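DUF3863 domain-containing protein (Parabacteroides distasonis, PDB 3LM3) is of unknown function but is probably a carbohydrate-active enzyme, perhaps a glycoside hydrolase or deacetylase. Local coordinates at residues E61-N66 / D301-W306; N69-W74 / F319-E324; I247-G252 / H259-H264. One frame throughout, in Å; residues are numbered along the deposited sequence. Where two conformers were deposited one is given.

Contact 1. Residues E61-N66 / D301-W306; sequences EAFATN and DAMKMW
Ala62 and Met303, a selenomethionine in the crystal, form the apolar centre of this helix-to-helix contact. The single methyl of Ala62, CB, touches Met303 CG at 3.6 Å and Lys304 CG at 3.7 Å, and so meets two successive side chains of the other helix. A side chain this small lets the backbones draw together, with the CA atoms of Ala62 and Lys304 only 5.1 Å apart. Lys304 contributes its aliphatic part: the chain is extended beyond CG and passes obliquely over Thr65, whose OG1 lies 3.6 Å from Lys304 CG.

A Met-aromatic contact stands beside this packing. Met303 starts with CG anti to the backbone N (chi1 175°) and then bends at both following torsions, which carries SE round to the rim of the Phe63 ring. The selenium is 5.5 Å from the Phe63 ring centroid and 86° off the ring normal, at the edge and not over a face. It also rests 4.1 Å from Phe63 CB.

Within 61-66, Thr65 OG1 donates to Ala62 O at 2.8 Å, and Thr65 N reaches that same Ala62 O, from the same face of its plane, at 3.1 Å. Ala62 O is thus gripped twice, and the OG1 bond holds the hydroxyl where it borders the lysine chain. Asn66 OD1 is hydrogen-bonded to Thr308 of helix 296-313.

Helix 53-64, which links the parallel strands 21-29 and 73-76 in a beta-alpha-beta crossover, and helix 296-313 both lie against the parallel sheet. Phe63 and Met303 rest on Leu25 of strand 21-29, and Met303 also reaches Trp286 of strand 280-287.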
loop_
_atom_site.group_PDB
_atom_site.type_symbol
_atom_site.label_atom_id
_atom_site.label_comp_id
_atom_site.label_asym_id
_atom_site.label_seq_id
_atom_site.Cartn_x
_atom_site.Cartn_y
_atom_site.Cartn_z
ATOM N N GLU A 61 -3.122 21.296 5.920
ATOM C CA GLU A 61 -2.225 22.435 5.886
ATOM C C GLU A 61 -0.772 22.020 6.117
ATOM O O GLU A 61 0.143 22.512 5.465
ATOM C CB GLU A 61 -2.743 23.513 6.869
ATOM C CG GLU A 61 -4.094 24.098 6.335
ATOM C CD GLU A 61 -4.788 25.173 7.161
ATOM O OE1 GLU A 61 -4.497 25.278 8.367
ATOM O OE2 GLU A 61 -5.670 25.871 6.557
ATOM N N ALA A 62 -0.562 21.053 7.011
ATOM C CA ALA A 62 0.764 20.514 7.237
ATOM C C ALA A 62 1.314 19.882 5.941
ATOM O O ALA A 62 2.473 20.084 5.554
ATOM C CB ALA A 62 0.739 19.494 8.394
ATOM N N PHE A 63 0.460 19.096 5.274
ATOM C CA PHE A 63 0.809 18.450 3.997
ATOM C C PHE A 63 1.212 19.434 2.907
ATOM O O PHE A 63 2.114 19.149 2.129
ATOM C CB PHE A 63 -0.366 17.594 3.536
ATOM C CG PHE A 63 -0.235 17.026 2.142
ATOM C CD1 PHE A 63 0.461 15.853 1.924
ATOM C CD2 PHE A 63 -0.835 17.646 1.060
ATOM C CE1 PHE A 63 0.558 15.299 0.616
ATOM C CE2 PHE A 63 -0.745 17.112 -0.201
ATOM C CZ PHE A 63 -0.058 15.947 -0.426
ATOM N N ALA A 64 0.565 20.594 2.876
ATOM C CA ALA A 64 0.851 21.589 1.869
ATOM C C ALA A 64 2.160 22.330 2.096
ATOM O O ALA A 64 2.604 23.060 1.193
ATOM C CB ALA A 64 -0.299 22.585 1.813
ATOM N N THR A 65 2.779 22.179 3.272
ATOM C CA THR A 65 4.044 22.895 3.558
ATOM C C THR A 65 5.117 22.540 2.543
ATOM O O THR A 65 5.446 21.389 2.365
ATOM C CB THR A 65 4.585 22.487 4.960
ATOM O OG1 THR A 65 3.548 22.646 5.918
ATOM C CG2 THR A 65 5.796 23.339 5.371
ATOM N N ASN A 66 5.677 23.560 1.870
ATOM C CA ASN A 66 6.685 23.351 0.842
ATOM C C ASN A 66 6.178 22.449 -0.279
ATOM O O ASN A 66 6.962 21.813 -0.999
ATOM C CB ASN A 66 7.970 22.778 1.466
ATOM C CG ASN A 66 8.601 23.733 2.450
ATOM O OD1 ASN A 66 8.728 23.436 3.651
ATOM N ND2 ASN A 66 9.008 24.896 1.947
ATOM N N ASP A 301 3.505 18.206 13.013
ATOM C CA ASP A 301 4.952 18.349 12.844
ATOM C C ASP A 301 5.538 17.170 12.060
ATOM O O ASP A 301 6.403 17.353 11.221
ATOM C CB ASP A 301 5.682 18.458 14.196
ATOM C CG ASP A 301 5.524 19.817 14.855
ATOM O OD1 ASP A 301 5.024 20.779 14.224
ATOM O OD2 ASP A 301 5.896 19.892 16.048
ATOM N N ALA A 302 5.071 15.961 12.335
ATOM C CA ALA A 302 5.538 14.801 11.603
ATOM C C ALA A 302 5.203 14.908 10.115
ATOM O O ALA A 302 6.037 14.602 9.241
ATOM C CB ALA A 302 4.927 13.510 12.205
HETATM N N MSE A 303 3.978 15.345 9.810
HETATM C CA MSE A 303 3.568 15.494 8.409
HETATM C C MSE A 303 4.431 16.529 7.713
HETATM O O MSE A 303 4.902 16.300 6.606
HETATM C CB MSE A 303 2.108 15.937 8.369
HETATM C CG MSE A 303 1.572 16.253 6.982
HETATM SE SE MSE A 303 1.428 14.703 5.800
HETATM C CE MSE A 303 -0.220 13.950 6.507
ATOM N N LYS A 304 4.631 17.688 8.345
ATOM C CA LYS A 304 5.476 18.736 7.784
ATOM C C LYS A 304 6.899 18.218 7.544
ATOM O O LYS A 304 7.517 18.502 6.509
ATOM C CB LYS A 304 5.520 19.964 8.719
ATOM C CG LYS A 304 4.209 20.714 8.868
ATOM C CD LYS A 304 4.327 21.859 9.902
ATOM C CE LYS A 304 2.980 22.565 10.134
ATOM N NZ LYS A 304 3.066 23.592 11.219
HETATM N N MSE A 305 7.431 17.468 8.504
HETATM C CA MSE A 305 8.781 16.971 8.416
HETATM C C MSE A 305 8.928 16.001 7.224
HETATM O O MSE A 305 9.878 16.077 6.426
HETATM C CB MSE A 305 9.121 16.264 9.725
HETATM C CG MSE A 305 10.556 16.161 9.981
HETATM SE SE MSE A 305 10.904 15.408 11.714
HETATM C CE MSE A 305 10.886 17.070 12.740
ATOM N N TRP A 306 7.962 15.088 7.121
ATOM C CA TRP A 306 7.944 14.112 6.072
ATOM C C TRP A 306 7.937 14.783 4.699
ATOM O O TRP A 306 8.780 14.490 3.829
ATOM C CB TRP A 306 6.722 13.194 6.237
ATOM C CG TRP A 306 6.553 12.223 5.073
ATOM C CD1 TRP A 306 7.535 11.503 4.408
ATOM C CD2 TRP A 306 5.317 11.868 4.460
ATOM N NE1 TRP A 306 6.970 10.743 3.431
ATOM C CE2 TRP A 306 5.607 10.956 3.417
ATOM C CE3 TRP A 306 3.989 12.267 4.669
ATOM C CZ2 TRP A 306 4.613 10.405 2.612
ATOM C CZ3 TRP A 306 3.011 11.720 3.857
ATOM C CH2 TRP A 306 3.329 10.827 2.827
#

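Contact 2. Residues N69-W74 / F319-E324; sequences NGRLTW and FVTFGE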
loop_
_atom_site.group_PDB
_atom_site.type_symbol
_atom_site.label_atom_id
_atom_site.label_comp_id
_atom_site.label_asym_id
_atom_site.label_seq_id
_atom_site.Cartn_x
_atom_site.Cartn_y
_atom_site.Cartn_z
ATOM N N ASN A 69 1.873 22.318 -5.001
ATOM C CA ASN A 69 1.254 21.522 -6.052
ATOM C C ASN A 69 0.792 20.165 -5.550
ATOM O O ASN A 69 0.292 19.351 -6.332
ATOM C CB ASN A 69 2.216 21.347 -7.249
ATOM C CG ASN A 69 2.439 22.643 -8.006
ATOM O OD1 ASN A 69 3.575 23.056 -8.253
ATOM N ND2 ASN A 69 1.357 23.293 -8.361
ATOM N N GLY A 70 0.983 19.879 -4.266
ATOM C CA GLY A 70 0.616 18.553 -3.752
ATOM C C GLY A 70 -0.875 18.347 -3.639
ATOM O O GLY A 70 -1.656 19.258 -3.293
ATOM N N ARG A 71 -1.290 17.117 -3.947
ATOM C CA ARG A 71 -2.661 16.697 -3.681
ATOM C C ARG A 71 -2.656 15.268 -3.197
ATOM O O ARG A 71 -1.654 14.538 -3.341
ATOM C CB ARG A 71 -3.562 16.887 -4.894
ATOM C CG ARG A 71 -3.086 16.152 -6.109
ATOM C CD ARG A 71 -2.082 17.006 -6.910
ATOM N NE ARG A 71 -1.839 16.436 -8.214
ATOM C CZ ARG A 71 -0.927 16.881 -9.069
ATOM N NH1 ARG A 71 -0.194 17.947 -8.775
ATOM N NH2 ARG A 71 -0.759 16.266 -10.228
ATOM N N LEU A 72 -3.758 14.900 -2.555
ATOM C CA LEU A 72 -3.869 13.627 -1.860
ATOM C C LEU A 72 -5.262 13.044 -2.047
ATOM O O LEU A 72 -6.165 13.675 -2.595
ATOM C CB LEU A 72 -3.522 13.821 -0.393
ATOM C CG LEU A 72 -4.353 14.788 0.451
ATOM C CD1 LEU A 72 -5.762 14.267 0.766
ATOM C CD2 LEU A 72 -3.578 15.161 1.751
ATOM N N THR A 73 -5.438 11.809 -1.594
ATOM C CA THR A 73 -6.704 11.120 -1.612
ATOM C C THR A 73 -7.336 11.139 -0.245
ATOM O O THR A 73 -6.736 10.646 0.713
ATOM C CB THR A 73 -6.493 9.673 -2.060
ATOM O OG1 THR A 73 -5.914 9.665 -3.375
ATOM C CG2 THR A 73 -7.780 8.862 -2.065
ATOM N N TRP A 74 -8.552 11.660 -0.160
ATOM C CA TRP A 74 -9.379 11.540 1.043
ATOM C C TRP A 74 -10.187 10.276 0.914
ATOM O O TRP A 74 -10.920 10.097 -0.063
ATOM C CB TRP A 74 -10.317 12.731 1.126
ATOM C CG TRP A 74 -9.638 14.058 1.285
ATOM C CD1 TRP A 74 -9.392 14.980 0.290
ATOM C CD2 TRP A 74 -9.147 14.652 2.504
ATOM N NE1 TRP A 74 -8.785 16.088 0.827
ATOM C CE2 TRP A 74 -8.626 15.908 2.183
ATOM C CE3 TRP A 74 -9.087 14.215 3.848
ATOM C CZ2 TRP A 74 -8.068 16.758 3.139
ATOM C CZ3 TRP A 74 -8.545 15.064 4.799
ATOM C CH2 TRP A 74 -8.037 16.322 4.451
ATOM N N PHE A 319 3.668 14.964 -5.452
ATOM C CA PHE A 319 2.699 14.490 -4.491
ATOM C C PHE A 319 1.342 14.522 -5.195
ATOM O O PHE A 319 0.782 15.588 -5.437
ATOM C CB PHE A 319 2.678 15.353 -3.222
ATOM C CG PHE A 319 3.863 15.099 -2.294
ATOM C CD1 PHE A 319 5.150 15.536 -2.594
ATOM C CD2 PHE A 319 3.683 14.364 -1.144
ATOM C CE1 PHE A 319 6.214 15.267 -1.696
ATOM C CE2 PHE A 319 4.733 14.110 -0.269
ATOM C CZ PHE A 319 5.995 14.550 -0.569
ATOM N N VAL A 320 0.863 13.327 -5.533
ATOM C CA VAL A 320 -0.348 13.170 -6.353
ATOM C C VAL A 320 -1.304 12.191 -5.695
ATOM O O VAL A 320 -0.958 11.491 -4.743
ATOM C CB VAL A 320 0.004 12.719 -7.798
ATOM C CG1 VAL A 320 1.001 13.713 -8.431
ATOM C CG2 VAL A 320 0.572 11.320 -7.826
ATOM N N THR A 321 -2.530 12.157 -6.204
ATOM C CA THR A 321 -3.528 11.258 -5.657
ATOM C C THR A 321 -3.230 9.798 -6.034
ATOM O O THR A 321 -2.532 9.536 -7.022
ATOM C CB THR A 321 -4.953 11.625 -6.085
ATOM O OG1 THR A 321 -5.154 11.204 -7.442
ATOM C CG2 THR A 321 -5.227 13.118 -5.947
ATOM N N PHE A 322 -3.742 8.847 -5.246
ATOM C CA PHE A 322 -3.630 7.425 -5.614
ATOM C C PHE A 322 -4.155 7.193 -7.007
ATOM O O PHE A 322 -3.528 6.517 -7.810
ATOM C CB PHE A 322 -4.348 6.531 -4.576
ATOM C CG PHE A 322 -3.471 6.086 -3.417
ATOM C CD1 PHE A 322 -3.252 6.918 -2.342
ATOM C CD2 PHE A 322 -2.871 4.834 -3.419
ATOM C CE1 PHE A 322 -2.460 6.517 -1.269
ATOM C CE2 PHE A 322 -2.074 4.421 -2.348
ATOM C CZ PHE A 322 -1.863 5.269 -1.278
ATOM N N GLY A 323 -5.351 7.719 -7.298
ATOM C CA GLY A 323 -5.961 7.518 -8.590
ATOM C C GLY A 323 -5.137 8.103 -9.729
ATOM O O GLY A 323 -5.006 7.491 -10.802
ATOM N N GLU A 324 -4.583 9.301 -9.546
ATOM C CA GLU A 324 -3.776 9.949 -10.610
ATOM C C GLU A 324 -2.552 9.101 -10.904
ATOM O O GLU A 324 -2.171 8.888 -12.060
ATOM C CB GLU A 324 -3.258 11.318 -10.176
ATOM C CG GLU A 324 -4.138 12.456 -10.309
ATOM C CD GLU A 324 -3.278 13.665 -9.933
ATOM O OE1 GLU A 324 -3.149 13.922 -8.733
ATOM O OE2 GLU A 324 -2.603 14.241 -10.816
HETATM O O HOH W 1 3.104 17.683 -6.547
#
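Gly70 to Leu72 run parallel to Phe319 to Thr321, with Leu72 CA 4.5 Å from Thr321 CA and Arg71 N donating to Phe319 O at 3.0 Å. The main side-chain link is a side-on salt bridge between Arg71 and Glu324: NE of Arg71 binds Glu324 OE1 at 2.9 Å, and NH2 of Arg71 binds Glu324 OE2 at 2.8 Å on its syn lone pair. Guanidinium and carboxylate are nearly coplanar, 19° apart. Arg71 gets there by a bend at chi2 (-87°) that brings its end back toward 319-324. NH1 of Arg71 is fixed in turn by Asn69 O at 2.9 Å, in the carbonyl plane, NH2 is also hydrogen-bonded to Glu13 O, and Val320 CG1 covers one guanidinium face.

Glu324 OE1 has a second donor, Thr321 N at 3.1 Å, arriving from above the carboxylate plane. With Glu324 N bound to Thr321 OG1 at 2.9 Å, this completes a capping box at the start of helix 322-332. With an alanine at Glu324, NE of Arg71 and Thr321 N would probably lose their shared acceptor, breaking the capping box and leaving the guanidinium held less firmly, by Asn69 O and Glu13 O.

Thr73 OG1 accepts from Phe322 N at 3.0 Å and is also hydrogen-bonded to Glu105. Strand 73-76 lies between strands 21-29 and 105-108 in the parallel sheet, strand 318-320 also pairs in parallel with 21-29, and Leu72 packs on Phe63 of helix 53-64.

Contact 3. Residues I247-G252 / H259-H264; sequences IETYKG and HREVMH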
loop_
_atom_site.group_PDB
_atom_site.type_symbol
_atom_site.label_atom_id
_atom_site.label_comp_id
_atom_site.label_asym_id
_atom_site.label_seq_id
_atom_site.Cartn_x
_atom_site.Cartn_y
_atom_site.Cartn_z
ATOM N N ILE A 247 3.033 5.586 12.308
ATOM C CA ILE A 247 2.847 4.903 13.602
ATOM C C ILE A 247 4.154 4.283 14.096
ATOM O O ILE A 247 4.554 4.453 15.261
ATOM C CB ILE A 247 1.733 3.842 13.516
ATOM C CG1 ILE A 247 0.366 4.541 13.415
ATOM C CG2 ILE A 247 1.783 2.863 14.715
ATOM C CD1 ILE A 247 -0.019 5.413 14.628
ATOM N N GLU A 248 4.831 3.567 13.201
ATOM C CA GLU A 248 6.025 2.803 13.563
ATOM C C GLU A 248 7.313 3.609 13.492
ATOM O O GLU A 248 8.403 3.083 13.778
ATOM C CB GLU A 248 6.143 1.561 12.674
ATOM C CG GLU A 248 4.971 0.627 12.754
ATOM C CD GLU A 248 3.762 1.005 11.935
ATOM O OE1 GLU A 248 3.841 1.918 11.099
ATOM O OE2 GLU A 248 2.702 0.348 12.165
ATOM N N THR A 249 7.201 4.886 13.112
ATOM C CA THR A 249 8.370 5.736 12.897
ATOM C C THR A 249 8.235 7.038 13.687
ATOM O O THR A 249 8.647 7.107 14.841
ATOM C CB THR A 249 8.627 5.986 11.383
ATOM O OG1 THR A 249 7.479 6.616 10.775
ATOM C CG2 THR A 249 8.947 4.672 10.680
ATOM N N TYR A 250 7.639 8.073 13.097
ATOM C CA TYR A 250 7.458 9.335 13.795
ATOM C C TYR A 250 6.869 9.187 15.210
ATOM O O TYR A 250 7.383 9.785 16.168
ATOM C CB TYR A 250 6.564 10.279 12.979
ATOM C CG TYR A 250 7.228 10.758 11.713
ATOM C CD1 TYR A 250 8.275 11.661 11.756
ATOM C CD2 TYR A 250 6.791 10.338 10.464
ATOM C CE1 TYR A 250 8.898 12.077 10.592
ATOM C CE2 TYR A 250 7.425 10.775 9.275
ATOM C CZ TYR A 250 8.461 11.637 9.344
ATOM O OH TYR A 250 9.076 12.003 8.167
ATOM N N LYS A 251 5.816 8.392 15.348
ATOM C CA LYS A 251 5.162 8.194 16.650
ATOM C C LYS A 251 5.991 7.234 17.509
ATOM O O LYS A 251 6.439 7.605 18.578
ATOM C CB LYS A 251 3.733 7.725 16.443
ATOM C CG LYS A 251 2.837 7.785 17.670
ATOM C CD LYS A 251 3.052 6.661 18.638
ATOM C CE LYS A 251 2.656 5.279 18.148
ATOM N NZ LYS A 251 2.688 4.283 19.305
ATOM N N GLY A 252 6.224 6.015 17.028
ATOM C CA GLY A 252 6.915 5.018 17.848
ATOM C C GLY A 252 8.340 5.333 18.256
ATOM O O GLY A 252 8.789 4.977 19.365
ATOM N N HIS A 259 11.933 10.087 11.526
ATOM C CA HIS A 259 12.143 10.737 10.251
ATOM C C HIS A 259 13.249 10.063 9.433
ATOM O O HIS A 259 13.111 9.872 8.237
ATOM C CB HIS A 259 12.486 12.198 10.473
ATOM C CG HIS A 259 12.633 12.972 9.219
ATOM N ND1 HIS A 259 11.581 13.176 8.349
ATOM C CD2 HIS A 259 13.722 13.548 8.661
ATOM C CE1 HIS A 259 12.026 13.879 7.314
ATOM N NE2 HIS A 259 13.315 14.126 7.482
ATOM N N ARG A 260 14.337 9.696 10.111
ATOM C CA ARG A 260 15.458 9.082 9.432
ATOM C C ARG A 260 15.042 7.750 8.789
ATOM O O ARG A 260 15.471 7.430 7.674
ATOM C CB ARG A 260 16.624 8.854 10.392
ATOM C CG ARG A 260 17.379 10.118 10.743
ATOM C CD ARG A 260 18.489 9.793 11.721
ATOM N NE ARG A 260 19.411 10.908 11.962
ATOM C CZ ARG A 260 19.230 11.881 12.840
ATOM N NH1 ARG A 260 18.149 11.923 13.627
ATOM N NH2 ARG A 260 20.173 12.818 12.937
ATOM N N GLU A 261 14.210 6.965 9.473
ATOM C CA GLU A 261 13.756 5.689 8.908
ATOM C C GLU A 261 12.820 5.913 7.710
ATOM O O GLU A 261 12.887 5.196 6.720
ATOM C CB GLU A 261 13.106 4.846 9.984
ATOM C CG GLU A 261 12.479 3.556 9.496
ATOM C CD GLU A 261 13.395 2.585 8.799
ATOM O OE1 GLU A 261 14.634 2.653 8.954
ATOM O OE2 GLU A 261 12.815 1.704 8.101
ATOM N N VAL A 262 11.959 6.931 7.799
ATOM C CA VAL A 262 11.069 7.275 6.673
ATOM C C VAL A 262 11.885 7.715 5.454
ATOM O O VAL A 262 11.626 7.240 4.344
ATOM C CB VAL A 262 10.051 8.345 7.087
ATOM C CG1 VAL A 262 9.193 8.756 5.909
ATOM C CG2 VAL A 262 9.149 7.783 8.200
HETATM N N MSE A 263 12.896 8.556 5.665
HETATM C CA MSE A 263 13.762 8.967 4.545
HETATM C C MSE A 263 14.494 7.785 3.948
HETATM O O MSE A 263 14.596 7.667 2.717
HETATM C CB MSE A 263 14.758 10.040 4.978
HETATM C CG MSE A 263 14.096 11.361 5.424
HETATM SE SE MSE A 263 13.113 12.336 4.057
HETATM C CE MSE A 263 11.332 11.688 4.503
ATOM N N HIS A 264 15.023 6.901 4.800
ATOM C CA HIS A 264 15.723 5.713 4.336
ATOM C C HIS A 264 14.816 4.852 3.453
ATOM O O HIS A 264 15.213 4.364 2.389
ATOM C CB HIS A 264 16.196 4.883 5.533
ATOM C CG HIS A 264 16.721 3.536 5.159
ATOM N ND1 HIS A 264 18.018 3.351 4.743
ATOM C CD2 HIS A 264 16.117 2.320 5.097
ATOM C CE1 HIS A 264 18.201 2.072 4.466
ATOM N NE2 HIS A 264 17.056 1.431 4.643
#
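Tyr250 OH and His259 ND1 share a hydrogen bond of 2.8 Å, and the proton may sit on either atom. The hydroxyl meets the imidazole at its edge, near the ring plane, and the two side chains lie side by side, pointing the same way. The rings approach by their borders, with centroids 5.8 Å apart and planes at 40°, neither lying over the other. His259 CG stands anti to the backbone N (chi1 -176°), and this directs the imidazole past the tyrosine, with CB of His259 3.6 Å from Tyr250 CE1. One face of the imidazole is covered from within its own helix by CG of Met263, a selenomethionine.

Helices 247-253 and 255-277 form a tight helical hairpin. Their axes approach to 8.4 Å here and run at 151°, roughly antiparallel. The first helix has a wide pi-type turn, in which Gly252 N binds Ile247 O at 2.9 Å.

Val262 is the apolar piece on the second helix. Its CG2 branch points across to the first helix, where it touches Tyr250 CE2 at 3.6 Å and packs against Thr249 OG1 at 3.3 Å. That hydroxyl is not left to the methyl alone, since it is hydrogen-bonded to Gly245 O just ahead of the helix. The methyl branch of Thr249, CG2, lies 3.9 Å from Glu261 CG. Beyond CG the Glu261 chain bends, and its carboxylate leads away from the first helix to the hydroxyl of Ser348, with the acidic Asp221 close by. Helix 296-313 borders the hairpin: Tyr250 packs on Ala302 and Trp306, His259 on Met305, and Val262 on Trp306.

Contact 1 touches both of the others, its centre about 14 Å from each of theirs. Phe63 joins it to contact 2: its ring packs through CZ on Arg71 O (3.6 Å) and through CE1 on Phe319 CD2 (3.7 Å). Toward contact 3, Ala302, Met305 and Trp306 all touch the hairpin; Trp306 CD1 is 3.5 Å from Val262 CG1. Contacts 2 and 3 do not touch, their centres being about 21 Å apart and their nearest atoms about 8 Å. In sequence the 247-252/259-264 hairpin falls between the two halves of both other contacts. No active site is established; a bound PEG molecule lies about 14 Å from the side chain of Glu261.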